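Local coordinates for protein putative 2,5-diketo-D-gluconic acid reductase B (PDB 3UP8) that probably reduces small carbonyl compounds such as methylglyoxal with NADPH, as a putative 2,5-diketo-D-gluconate reductase of the aldo/keto reductase family, at residues T66-Y70 / G71-E75. Residues are numbered along the deposited sequence; the frame is centred on the assembly and turned at random.
With ACT (acetate ion), chain C.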
# COMPACT_ATOMS: atom_id res chain seq x y z
N THR A 66 -5.44 -5.00 -2.94
CA THR A 66 -5.32 -6.41 -3.34
C THR A 66 -4.36 -6.54 -4.55
O THR A 66 -3.68 -5.56 -4.90
CB THR A 66 -6.73 -7.03 -3.58
OG1 THR A 66 -6.64 -8.45 -3.79
CG2 THR A 66 -7.44 -6.36 -4.78
N ALA A 67 -4.27 -7.73 -5.13
CA ALA A 67 -3.33 -8.01 -6.23
C ALA A 67 -3.81 -9.24 -6.97
O ALA A 67 -4.44 -10.10 -6.38
CB ALA A 67 -1.93 -8.25 -5.70
N GLN A 68 -3.49 -9.33 -8.25
CA GLN A 68 -3.80 -10.54 -9.02
C GLN A 68 -3.22 -11.79 -8.36
O GLN A 68 -3.93 -12.79 -8.20
CB GLN A 68 -3.29 -10.40 -10.45
CG GLN A 68 -4.11 -9.43 -11.27
CD GLN A 68 -3.48 -9.06 -12.62
OE1 GLN A 68 -2.38 -9.48 -12.95
NE2 GLN A 68 -4.22 -8.28 -13.39
N ILE A 69 -1.97 -11.70 -7.92
CA ILE A 69 -1.25 -12.87 -7.37
C ILE A 69 -1.75 -13.34 -6.01
O ILE A 69 -1.53 -14.50 -5.66
CB ILE A 69 0.29 -12.67 -7.32
CG1 ILE A 69 1.02 -14.01 -7.17
CG2 ILE A 69 0.69 -11.72 -6.18
CD1 ILE A 69 0.81 -14.99 -8.32
N TYR A 70 -2.38 -12.46 -5.23
CA TYR A 70 -2.88 -12.88 -3.91
C TYR A 70 -3.99 -13.90 -4.02
O TYR A 70 -4.21 -14.65 -3.10
CB TYR A 70 -3.42 -11.72 -3.05
CG TYR A 70 -2.51 -10.55 -2.85
CD1 TYR A 70 -1.12 -10.67 -2.96
CD2 TYR A 70 -3.04 -9.31 -2.50
CE1 TYR A 70 -0.29 -9.56 -2.76
CE2 TYR A 70 -2.22 -8.20 -2.31
CZ TYR A 70 -0.86 -8.33 -2.45
OH TYR A 70 -0.08 -7.20 -2.25
N GLY A 71 -4.70 -13.92 -5.15
CA GLY A 71 -5.77 -14.90 -5.35
C GLY A 71 -7.04 -14.61 -4.56
O GLY A 71 -7.88 -15.49 -4.40
N ASN A 72 -7.20 -13.39 -4.05
CA ASN A 72 -8.40 -13.07 -3.27
C ASN A 72 -9.23 -11.90 -3.82
O ASN A 72 -10.09 -11.37 -3.12
CB ASN A 72 -8.03 -12.83 -1.80
CG ASN A 72 -6.96 -11.75 -1.63
OD1 ASN A 72 -6.80 -10.89 -2.49
ND2 ASN A 72 -6.22 -11.81 -0.53
N GLU A 73 -8.98 -11.52 -5.07
CA GLU A 73 -9.73 -10.41 -5.69
C GLU A 73 -11.24 -10.67 -5.71
O GLU A 73 -12.04 -9.76 -5.45
CB GLU A 73 -9.26 -10.14 -7.12
CG GLU A 73 -7.97 -9.34 -7.24
CD GLU A 73 -7.45 -9.31 -8.68
OE1 GLU A 73 -7.49 -10.38 -9.36
OE2 GLU A 73 -7.03 -8.23 -9.14
N ALA A 74 -11.63 -11.91 -6.02
CA ALA A 74 -13.04 -12.30 -6.04
C ALA A 74 -13.75 -11.97 -4.71
O ALA A 74 -14.85 -11.41 -4.70
CB ALA A 74 -13.20 -13.80 -6.39
N GLU A 75 -13.09 -12.29 -3.61
CA GLU A 75 -13.68 -12.10 -2.28
C GLU A 75 -13.67 -10.62 -1.89
O GLU A 75 -14.60 -10.15 -1.24
CB GLU A 75 -12.95 -12.98 -1.25
CG GLU A 75 -13.19 -14.49 -1.47
CD GLU A 75 -12.22 -15.16 -2.44
OE1 GLU A 75 -11.45 -14.47 -3.14
OE2 GLU A 75 -12.23 -16.41 -2.50
C ACT C . 3.23 -7.91 -1.62
O ACT C . 2.34 -7.11 -1.23
OXT ACT C . 2.90 -8.64 -2.57
CH3 ACT C . 4.59 -8.00 -1.00
O HOH W 1 -6.64 -12.24 -7.02
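Thr66 OG1 donates a hydrogen bond of 2.8 Å to Asn72 OD1, closing the loop on itself. The donor lies nearly in line with the amide C=O, at 163°. The threonine hydroxyl is turned anti to its own N (chi1 -172°), which directs it at the amide. The other end of that amide, ND2, is hydrogen-bonded to the carbonyl oxygens of Thr41 and Met44. Both ends are thus held and the flip of the amide is fixed. A leucine in place of Asn72 would probably leave those two carbonyls and the Thr66 hydroxyl without their amide partner.

The backbone folds through a type I turn from Gln68 to Gly71, with a weak bond of 3.3 Å from Gly71 N to Gln68 O. Gly71 turns with phi 74°, a region glycine enters readily. A water bridges the turn to the helix start. Its oxygen accepts from Glu73 N at 3.1 Å. It can donate to Gln68 O and Glu73 OE1, though more acceptors surround it than it has protons.

Tyr70, the predicted proton donor, hydrogen-bonds through OH to an acetate O at 2.6 Å. Further hydrogen bonds join Tyr70 OH to Lys95, Glu73 OE2 to Thr94 and Ser113, Gln68 OE1 to Asn100, and the acetate to His128, so the acetate probably marks the substrate pocket.

Van der Waals contacts fill in the rest. Glu73 CG passes 3.7 Å from Ala67 O. The Glu73 carboxylate crosses the Gln68 side chain at a slant, OE1 near CA and OE2 near CG, its plane 70° from the amide. Asn72 OD1 sits 3.5 Å from Tyr70 CB. Ala67 CB covers one face of the Tyr70 ring, over its centre.

The loop connects strand 63-65 of the TIM barrel to helix 73-83, with strand 91-96 against Thr66, helix 103-117 against Thr66 and Glu73, and helix 46-59 against Asn72.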